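Local structure of tryptophan--tRNA ligase (Mycoplasma pneumoniae, 2YY5) at residues Met4-Thr9 / Gln35-Val40; Pro148-Val153 / Gln183-Lys188; Asp195-Thr200 / Ser207-Gly212. The protein catalyses the ATP-dependent attachment of tryptophan to tRNA(Trp), working as a homodimeric class I aminoacyl-tRNA synthetase. The protein carries 1 engineered substitution. All blocks are in the same frame, centred on the assembly; numbering follows the deposited sequence.

Contact 1 of 3, residues Met4-Thr9 / Gln35-Val40; sequences MKRALT and QCQLFV. With WSA (5'-O-[(L-tryptophylamino)sulfonyl]adenosine), chain J.
Arg6 and Gln37 both carry CG anti to the backbone N (chi1 -178° and 168°), and because they are partners in register on adjacent parallel strands, the two side chains run alongside each other and point the same way. Arg6 then bends at chi3, turning its guanidinium almost perpendicular to the Gln37 amide (planes 89° apart), with Gln37 CD in the guanidinium plane at its edge. Arg6 NE and Gln37 NE2, 3.5 Å apart, are both donors and make no hydrogen bond; the arginine is held instead through NH2 by the carbonyl of Tyr146. Its aliphatic stem packs on Phe39: CG lies at the ring edge, in plane, and CD is 3.8 Å from Phe39 CE2. On the same face, Leu8 CD1 comes to 3.5 Å from Phe39 CB. On the other face Ala7 CB meets Leu38 CD1 at 3.9 Å, while Thr9 and Val40 lie side by side through their CG2 methyls; Ala7 CB also touches Cys36 CB, just before the strand.

Between the faces runs the alternating ladder of a parallel sheet. Gln37 N donates to Lys5 O and Ala7 N to Gln37 O (2.9 Å); Phe39 N then donates to Ala7 O, and Thr9 N to Phe39 O at 3.1 Å. This is the first beta-alpha-beta crossover of the Rossmann fold of class I synthetases, and helix 29-35 covers Leu38. Near the ligand, Thr9 OG1 is hydrogen-bonded to Pro152 O and sits 3.6 Å from CZ3 of the bound tryptophanyl-sulfamoyl adenosine (WSA). The chemistry implies a division of labour: backbone bonds set the register, apolar groups pack on both faces, with the polar ends of Arg6 and Gln37 beside them on one, and the Thr9 hydroxyl, already engaged with Pro152, meets the indole by van der Waals contact.

Contact 2 of 3, residues Pro148-Val153 / Gln183-Lys188; sequences PDIVPV and QFVQNK. With WSA (5'-O-[(L-tryptophylamino)sulfonyl]adenosine), chain J.
Gln183 joins Asp149 and Val151 through its backbone, its N donating to Asp149 O (3.0 Å) and its O accepting from Val151 N. Its side chain lies by Ile150, with OE1 near the CG2 methyl. Phe184 faces the other way, toward helix 158-175, where it touches Leu161; its CE1 is 3.4 Å from Val153 CG2. The two methyls of Val153 are used differently: at chi1 -74° CG2 turns to this ring and CG1 to the ligand. Val185 continues the parallel ladder: its N reaches Val151 O at 3.3 Å from above the carbonyl plane, and its O receives Val153 N at 2.9 Å. Its CG2 packs on Ile150 CB. Gln186 stays beside Val153, its CA and CB lying near Val153 O, while NE2 is hydrogen-bonded to Asn155 OD1. A water then links Asn187 N to Val153 O.

Strands 150-152 and 183-185 thus pair directly across the beta-alpha-beta unit made with helix 158-175. Apolar branches of segment 148-153 also line the pocket, Val151 CG1 lying 3.7 Å from WSA CH2 and Val153 CG1 3.5 Å from WSA CZ3. Methyl groups, then, are what receive the benzo ring of the indole on this side.

Contact 3 of 3, residues Asp195-Thr200 / Ser207-Gly212; sequences DLFDPT and SKNQNG
Asp195 meets Gly212 along the whole of its side chain, and following it outward shows how one carboxylate can shape its own turn and meet a second part of the same loop. CB begins 4.1 Å from Gly212 O. With CG anti to the backbone N (chi1 -178°), the carboxyl carbon comes to lie 3.6 Å from Gly212 CA, and OD1 comes to 3.3 Å from the same CA, an approach made possible by the lack of a side chain at glycine. OD1 is gripped by two backbone donors, Phe197 N at 2.7 Å and Asp198 N at 2.8 Å, which reach it on the anti side from opposite faces of the carboxylate plane. The first of these bonds makes an Asx turn. OD2 faces Ser207 OG at 3.7 Å, and a water joins the two, donating to the carboxylate and accepting from the serine.

The two segments are also tied by backbone. Leu196 N donates to Gly212 O at 2.8 Å, in the carbonyl plane and on a lone pair. Farther out, one end of the Asn209 amide comes over one face of the Phe197 ring, toward its rim, the side chains crossing at about a right angle and the flat groups inclined by 40°. Asp198 repeats the theme within its own segment, its OD1 accepting from Thr200 N in a second Asx turn.

The six residues enclosed between the segments include the KMSKS motif, Lys202 to Ser206, predicted to bind ATP, so the contact closes the base of that signature loop. Both segments belong to the long connection between strand 183-185 and helix 220-228. Leu196 packs against Ile227 of that helix and against Ile214, Asn211 touches Lys225, and Thr231, just past the helix, is hydrogen-bonded to both Leu196 and Phe197.

From the N terminus, contact 1 closes first, around the helical crossover between strands 6-11 and 37-42. Contact 2 opens much later and closes a second crossover, through helix 158-175; contact 3 follows with a short loop. The three are in series, and none encloses or crosses another. Contacts 1 and 2 nevertheless touch, since strand 6-11 is bonded to 37-42 on one side and to 150-152 on the other, so the two halves form one Rossmann sheet, with WSA lying against Thr9 of contact 1 and Val151 and Val153 of contact 2. Contact 3 stands apart, its nearest atoms about 15 Å from contact 2, and ties the KMSKS loop to the region of helix 220-228.

Contact 1 of 3, residues Met4-Thr9 / Gln35-Val40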
# COMPACT_ATOMS: atom_id res chain seq x y z
N MET B 4 28.74 0.16 -15.05
CA MET B 4 28.40 -0.69 -13.91
C MET B 4 27.07 -1.41 -13.57
O MET B 4 25.99 -0.79 -13.50
CB MET B 4 28.89 0.05 -12.68
CG MET B 4 28.74 -0.62 -11.37
SD MET B 4 29.59 0.46 -10.17
CE MET B 4 31.18 -0.11 -10.21
N LYS B 5 27.16 -2.72 -13.29
CA LYS B 5 26.01 -3.57 -12.95
C LYS B 5 25.53 -3.24 -11.53
O LYS B 5 26.34 -2.99 -10.65
CB LYS B 5 26.39 -5.04 -13.03
CG LYS B 5 27.75 -5.40 -12.44
CD LYS B 5 27.79 -6.80 -11.79
CE LYS B 5 27.48 -7.97 -12.75
NZ LYS B 5 27.51 -9.30 -12.04
N ARG B 6 24.22 -3.25 -11.34
CA ARG B 6 23.58 -2.87 -10.08
C ARG B 6 23.01 -3.96 -9.15
O ARG B 6 22.40 -4.92 -9.63
CB ARG B 6 22.46 -1.90 -10.44
CG ARG B 6 21.66 -1.32 -9.29
CD ARG B 6 20.57 -0.34 -9.81
NE ARG B 6 21.14 0.78 -10.56
CZ ARG B 6 20.52 1.42 -11.54
NH1 ARG B 6 21.13 2.43 -12.16
NH2 ARG B 6 19.30 1.07 -11.90
N ALA B 7 23.14 -3.74 -7.84
CA ALA B 7 22.65 -4.66 -6.79
C ALA B 7 21.73 -3.99 -5.75
O ALA B 7 22.04 -2.91 -5.24
CB ALA B 7 23.83 -5.30 -6.06
N LEU B 8 20.61 -4.63 -5.43
CA LEU B 8 19.68 -4.09 -4.44
C LEU B 8 19.27 -5.16 -3.44
O LEU B 8 19.03 -6.32 -3.82
CB LEU B 8 18.40 -3.57 -5.11
CG LEU B 8 17.39 -3.13 -4.03
CD1 LEU B 8 17.49 -1.63 -3.82
CD2 LEU B 8 15.99 -3.52 -4.43
N THR B 9 19.19 -4.78 -2.17
CA THR B 9 18.78 -5.71 -1.13
C THR B 9 18.28 -4.94 0.07
O THR B 9 18.72 -3.81 0.34
CB THR B 9 19.92 -6.68 -0.69
OG1 THR B 9 19.36 -7.74 0.09
CG2 THR B 9 20.98 -5.96 0.16
N GLN B 35 32.23 -4.38 -6.50
CA GLN B 35 31.93 -4.87 -7.84
C GLN B 35 30.69 -4.26 -8.48
O GLN B 35 30.60 -4.13 -9.70
CB GLN B 35 31.77 -6.39 -7.81
CG GLN B 35 33.07 -7.17 -7.65
CD GLN B 35 33.97 -7.06 -8.87
OE1 GLN B 35 34.51 -5.99 -9.16
NE2 GLN B 35 34.13 -8.17 -9.59
N CYS B 36 29.72 -3.87 -7.66
CA CYS B 36 28.49 -3.31 -8.20
C CYS B 36 28.13 -1.96 -7.62
O CYS B 36 28.75 -1.47 -6.69
CB CYS B 36 27.32 -4.25 -7.92
SG CYS B 36 27.61 -6.02 -8.16
N GLN B 37 27.11 -1.36 -8.23
CA GLN B 37 26.55 -0.10 -7.76
C GLN B 37 25.56 -0.72 -6.78
O GLN B 37 24.54 -1.27 -7.18
CB GLN B 37 25.80 0.60 -8.89
CG GLN B 37 24.94 1.77 -8.44
CD GLN B 37 24.22 2.44 -9.59
OE1 GLN B 37 23.48 3.40 -9.39
NE2 GLN B 37 24.43 1.94 -10.80
N LEU B 38 25.90 -0.65 -5.50
CA LEU B 38 25.09 -1.28 -4.47
C LEU B 38 24.09 -0.40 -3.74
O LEU B 38 24.39 0.72 -3.32
CB LEU B 38 26.01 -1.96 -3.45
CG LEU B 38 25.40 -2.59 -2.19
CD1 LEU B 38 24.44 -3.72 -2.58
CD2 LEU B 38 26.53 -3.13 -1.29
N PHE B 39 22.88 -0.94 -3.59
CA PHE B 39 21.79 -0.28 -2.89
C PHE B 39 21.39 -1.20 -1.76
O PHE B 39 21.14 -2.38 -1.97
CB PHE B 39 20.60 -0.08 -3.82
CG PHE B 39 20.75 1.10 -4.74
CD1 PHE B 39 20.50 2.38 -4.27
CD2 PHE B 39 21.16 0.92 -6.06
CE1 PHE B 39 20.65 3.48 -5.11
CE2 PHE B 39 21.31 2.01 -6.91
CZ PHE B 39 21.06 3.29 -6.43
N VAL B 40 21.33 -0.64 -0.56
CA VAL B 40 20.94 -1.38 0.63
C VAL B 40 20.03 -0.51 1.50
O VAL B 40 20.30 0.68 1.70
CB VAL B 40 22.18 -1.78 1.45
CG1 VAL B 40 21.77 -2.65 2.64
CG2 VAL B 40 23.14 -2.51 0.56
CD2 WSA J . 14.09 -7.32 0.89
CE3 WSA J . 15.27 -8.00 0.61
CZ3 WSA J . 15.83 -7.91 -0.66
CH2 WSA J . 15.21 -7.14 -1.64
CZ2 WSA J . 14.03 -6.46 -1.35
CE2 WSA J . 13.47 -6.55 -0.08
N11 WSA J . 12.39 -6.01 0.47
CD1 WSA J . 12.30 -6.39 1.74
CG WSA J . 13.32 -7.20 2.04
CB WSA J . 13.58 -7.83 3.40
CA WSA J . 13.54 -9.36 3.32
NH3 WSA J . 12.24 -9.82 2.81
C WSA J . 13.78 -9.93 4.72
O WSA J . 12.87 -9.93 5.55
NS WSA J . 14.99 -10.42 4.99
S WSA J . 15.23 -10.47 6.60
O1S WSA J . 15.12 -9.09 7.18
O2S WSA J . 14.20 -11.35 7.25
O5' WSA J . 16.55 -11.00 6.78
C5' WSA J . 17.64 -10.37 6.09
C4' WSA J . 18.43 -11.30 5.17
O4' WSA J . 18.92 -12.43 5.92
C3' WSA J . 17.60 -11.88 4.01
O3' WSA J . 18.41 -11.93 2.83
C2' WSA J . 17.31 -13.29 4.51
O2' WSA J . 17.10 -14.16 3.39
C1' WSA J . 18.67 -13.60 5.13
N9 WSA J . 18.56 -14.78 6.02
C8 WSA J . 17.67 -14.92 7.00
N7 WSA J . 17.89 -16.07 7.65
C5 WSA J . 18.92 -16.67 7.07
C4 WSA J . 19.35 -15.85 6.03
N3 WSA J . 20.39 -16.24 5.28
C2 WSA J . 21.02 -17.38 5.53
N1 WSA J . 20.64 -18.18 6.51
C6 WSA J . 19.60 -17.85 7.30
N6 WSA J . 19.23 -18.65 8.30

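Contact 2 of 3, residues Pro148-Val153 / Gln183-Lys188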
# COMPACT_ATOMS: atom_id res chain seq x y z
N PRO B 148 17.53 -3.18 -10.44
CA PRO B 148 18.82 -3.83 -10.26
C PRO B 148 19.03 -5.07 -11.11
O PRO B 148 18.06 -5.68 -11.56
CB PRO B 148 18.81 -4.18 -8.78
CG PRO B 148 17.39 -4.65 -8.62
CD PRO B 148 16.61 -3.55 -9.34
N ASP B 149 20.29 -5.44 -11.31
CA ASP B 149 20.64 -6.64 -12.08
C ASP B 149 20.47 -7.85 -11.18
O ASP B 149 19.91 -8.88 -11.58
CB ASP B 149 22.08 -6.56 -12.56
CG ASP B 149 22.27 -5.55 -13.67
OD1 ASP B 149 23.29 -4.83 -13.63
OD2 ASP B 149 21.42 -5.48 -14.58
N ILE B 150 20.96 -7.74 -9.95
CA ILE B 150 20.84 -8.83 -9.00
C ILE B 150 20.26 -8.37 -7.66
O ILE B 150 20.23 -7.18 -7.35
CB ILE B 150 22.20 -9.56 -8.76
CG1 ILE B 150 23.13 -8.76 -7.84
CG2 ILE B 150 22.86 -9.86 -10.10
CD1 ILE B 150 23.62 -7.49 -8.43
N VAL B 151 19.78 -9.34 -6.89
CA VAL B 151 19.20 -9.08 -5.60
C VAL B 151 19.80 -10.11 -4.67
O VAL B 151 19.34 -11.25 -4.62
CB VAL B 151 17.66 -9.23 -5.63
CG1 VAL B 151 17.07 -9.00 -4.25
CG2 VAL B 151 17.06 -8.25 -6.61
N PRO B 152 20.87 -9.74 -3.95
CA PRO B 152 21.51 -10.69 -3.04
C PRO B 152 20.71 -10.95 -1.77
O PRO B 152 20.49 -10.04 -0.95
CB PRO B 152 22.88 -10.05 -2.78
CG PRO B 152 22.64 -8.60 -2.98
CD PRO B 152 21.72 -8.55 -4.17
N VAL B 153 20.27 -12.20 -1.61
CA VAL B 153 19.46 -12.59 -0.46
C VAL B 153 19.68 -14.03 -0.04
O VAL B 153 20.37 -14.79 -0.71
CB VAL B 153 17.96 -12.44 -0.78
CG1 VAL B 153 17.56 -10.99 -0.80
CG2 VAL B 153 17.68 -13.08 -2.13
N GLN B 183 17.54 -10.60 -10.99
CA GLN B 183 18.01 -11.96 -10.80
C GLN B 183 18.26 -12.32 -9.33
O GLN B 183 18.94 -11.59 -8.62
CB GLN B 183 19.29 -12.21 -11.59
CG GLN B 183 19.97 -13.51 -11.20
CD GLN B 183 21.14 -13.85 -12.09
OE1 GLN B 183 22.07 -13.05 -12.25
NE2 GLN B 183 21.12 -15.05 -12.66
N PHE B 184 17.72 -13.46 -8.90
CA PHE B 184 17.91 -13.93 -7.53
C PHE B 184 19.35 -14.41 -7.37
O PHE B 184 19.85 -15.19 -8.19
CB PHE B 184 16.94 -15.08 -7.24
CG PHE B 184 17.28 -15.85 -5.99
CD1 PHE B 184 16.85 -15.41 -4.74
CD2 PHE B 184 18.04 -17.02 -6.06
CE1 PHE B 184 17.18 -16.12 -3.57
CE2 PHE B 184 18.37 -17.73 -4.90
CZ PHE B 184 17.93 -17.28 -3.65
N VAL B 185 20.03 -13.95 -6.32
CA VAL B 185 21.41 -14.35 -6.05
C VAL B 185 21.64 -14.64 -4.57
O VAL B 185 21.42 -13.79 -3.70
CB VAL B 185 22.41 -13.28 -6.53
CG1 VAL B 185 23.79 -13.58 -5.98
CG2 VAL B 185 22.46 -13.27 -8.04
N GLN B 186 22.09 -15.86 -4.29
CA GLN B 186 22.35 -16.30 -2.92
C GLN B 186 23.79 -16.79 -2.81
O GLN B 186 24.41 -17.16 -3.81
CB GLN B 186 21.40 -17.43 -2.53
CG GLN B 186 21.70 -18.74 -3.24
CD GLN B 186 20.78 -19.88 -2.82
OE1 GLN B 186 20.87 -20.99 -3.35
NE2 GLN B 186 19.88 -19.62 -1.88
N ASN B 187 24.32 -16.78 -1.59
CA ASN B 187 25.68 -17.23 -1.35
C ASN B 187 25.71 -18.74 -1.53
O ASN B 187 24.92 -19.46 -0.92
CB ASN B 187 26.09 -16.84 0.07
CG ASN B 187 27.50 -17.26 0.41
OD1 ASN B 187 27.79 -18.45 0.60
ND2 ASN B 187 28.40 -16.29 0.49
N LYS B 188 26.61 -19.22 -2.39
CA LYS B 188 26.71 -20.65 -2.67
C LYS B 188 26.76 -21.53 -1.43
O LYS B 188 26.11 -22.58 -1.38
CB LYS B 188 27.94 -20.95 -3.55
CG LYS B 188 29.27 -20.92 -2.82
CD LYS B 188 30.41 -21.40 -3.71
CE LYS B 188 31.70 -21.60 -2.91
NZ LYS B 188 32.82 -22.12 -3.74
CD2 WSA J . 14.09 -7.32 0.89
CE3 WSA J . 15.27 -8.00 0.61
CZ3 WSA J . 15.83 -7.91 -0.66
CH2 WSA J . 15.21 -7.14 -1.64
CZ2 WSA J . 14.03 -6.46 -1.35
CE2 WSA J . 13.47 -6.55 -0.08
N11 WSA J . 12.39 -6.01 0.47
CD1 WSA J . 12.30 -6.39 1.74
CG WSA J . 13.32 -7.20 2.04
CB WSA J . 13.58 -7.83 3.40
CA WSA J . 13.54 -9.36 3.32
NH3 WSA J . 12.24 -9.82 2.81
C WSA J . 13.78 -9.93 4.72
O WSA J . 12.87 -9.93 5.55
NS WSA J . 14.99 -10.42 4.99
S WSA J . 15.23 -10.47 6.60
O1S WSA J . 15.12 -9.09 7.18
O2S WSA J . 14.20 -11.35 7.25
O5' WSA J . 16.55 -11.00 6.78
C5' WSA J . 17.64 -10.37 6.09
C4' WSA J . 18.43 -11.30 5.17
O4' WSA J . 18.92 -12.43 5.92
C3' WSA J . 17.60 -11.88 4.01
O3' WSA J . 18.41 -11.93 2.83
C2' WSA J . 17.31 -13.29 4.51
O2' WSA J . 17.10 -14.16 3.39
C1' WSA J . 18.67 -13.60 5.13
N9 WSA J . 18.56 -14.78 6.02
C8 WSA J . 17.67 -14.92 7.00
N7 WSA J . 17.89 -16.07 7.65
C5 WSA J . 18.92 -16.67 7.07
C4 WSA J . 19.35 -15.85 6.03
N3 WSA J . 20.39 -16.24 5.28
C2 WSA J . 21.02 -17.38 5.53
N1 WSA J . 20.64 -18.18 6.51
C6 WSA J . 19.60 -17.85 7.30
N6 WSA J . 19.23 -18.65 8.30
O HOH W 1 22.54 -16.25 0.51

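Contact 3 of 3, residues Asp195-Thr200 / Ser207-Gly212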
# COMPACT_ATOMS: atom_id res chain seq x y z
N ASP B 195 19.44 -23.70 12.44
CA ASP B 195 19.25 -23.49 13.87
C ASP B 195 20.19 -24.44 14.63
O ASP B 195 20.24 -25.63 14.31
CB ASP B 195 17.78 -23.76 14.20
CG ASP B 195 17.45 -23.52 15.65
OD1 ASP B 195 17.86 -24.35 16.49
OD2 ASP B 195 16.79 -22.50 15.95
N LEU B 196 20.91 -23.92 15.62
CA LEU B 196 21.85 -24.74 16.39
C LEU B 196 21.22 -25.83 17.26
O LEU B 196 21.89 -26.81 17.59
CB LEU B 196 22.74 -23.85 17.27
CG LEU B 196 23.85 -23.06 16.56
CD1 LEU B 196 24.76 -22.44 17.61
CD2 LEU B 196 24.65 -23.97 15.66
N PHE B 197 19.96 -25.65 17.65
CA PHE B 197 19.27 -26.64 18.47
C PHE B 197 18.52 -27.67 17.61
O PHE B 197 18.50 -28.87 17.92
CB PHE B 197 18.28 -25.96 19.41
CG PHE B 197 17.32 -26.90 20.06
CD1 PHE B 197 17.76 -27.84 20.99
CD2 PHE B 197 15.97 -26.88 19.72
CE1 PHE B 197 16.87 -28.74 21.56
CE2 PHE B 197 15.08 -27.78 20.29
CZ PHE B 197 15.52 -28.71 21.21
N ASP B 198 17.88 -27.19 16.55
CA ASP B 198 17.17 -28.06 15.63
C ASP B 198 17.70 -27.73 14.24
O ASP B 198 17.14 -26.90 13.52
CB ASP B 198 15.67 -27.80 15.68
CG ASP B 198 14.89 -28.69 14.72
OD1 ASP B 198 15.53 -29.44 13.95
OD2 ASP B 198 13.65 -28.64 14.73
N PRO B 199 18.79 -28.39 13.83
CA PRO B 199 19.39 -28.15 12.52
C PRO B 199 18.56 -28.49 11.28
O PRO B 199 19.04 -28.35 10.15
CB PRO B 199 20.70 -28.94 12.61
CG PRO B 199 20.35 -30.06 13.50
CD PRO B 199 19.54 -29.41 14.58
N THR B 200 17.31 -28.92 11.47
CA THR B 200 16.44 -29.25 10.35
C THR B 200 15.62 -28.01 9.96
O THR B 200 14.80 -28.05 9.04
CB THR B 200 15.45 -30.39 10.69
OG1 THR B 200 14.55 -29.95 11.71
CG2 THR B 200 16.21 -31.61 11.20
N SER B 207 12.30 -17.90 15.97
CA SER B 207 12.39 -19.11 16.78
C SER B 207 12.17 -18.83 18.26
O SER B 207 12.80 -17.96 18.86
CB SER B 207 13.74 -19.79 16.59
OG SER B 207 13.87 -20.28 15.28
N LYS B 208 11.26 -19.61 18.85
CA LYS B 208 10.91 -19.51 20.26
C LYS B 208 12.14 -19.76 21.12
O LYS B 208 12.50 -18.96 21.99
CB LYS B 208 9.82 -20.55 20.56
CG LYS B 208 10.27 -22.00 20.30
CD LYS B 208 9.14 -22.89 19.76
CE LYS B 208 9.14 -22.90 18.25
NZ LYS B 208 9.11 -21.52 17.69
N ASN B 209 12.79 -20.89 20.85
CA ASN B 209 13.99 -21.31 21.56
C ASN B 209 15.19 -20.51 21.05
O ASN B 209 15.53 -20.57 19.87
CB ASN B 209 14.20 -22.80 21.34
CG ASN B 209 15.38 -23.34 22.10
OD1 ASN B 209 15.51 -24.55 22.26
ND2 ASN B 209 16.26 -22.46 22.55
N GLN B 210 15.83 -19.77 21.95
CA GLN B 210 16.95 -18.93 21.56
C GLN B 210 18.34 -19.56 21.57
O GLN B 210 19.30 -18.95 21.09
CB GLN B 210 16.96 -17.67 22.41
CG GLN B 210 15.69 -16.86 22.25
CD GLN B 210 15.81 -15.48 22.83
OE1 GLN B 210 16.00 -15.32 24.04
NE2 GLN B 210 15.69 -14.46 21.98
N ASN B 211 18.47 -20.77 22.10
CA ASN B 211 19.78 -21.42 22.13
C ASN B 211 20.13 -21.87 20.72
O ASN B 211 21.26 -22.27 20.45
CB ASN B 211 19.78 -22.62 23.08
CG ASN B 211 19.44 -22.24 24.51
OD1 ASN B 211 20.14 -21.44 25.14
ND2 ASN B 211 18.37 -22.83 25.04
N GLY B 212 19.14 -21.81 19.83
CA GLY B 212 19.36 -22.22 18.46
C GLY B 212 19.80 -21.08 17.56
O GLY B 212 20.22 -21.30 16.43
O HOH W 2 15.97 -20.99 14.16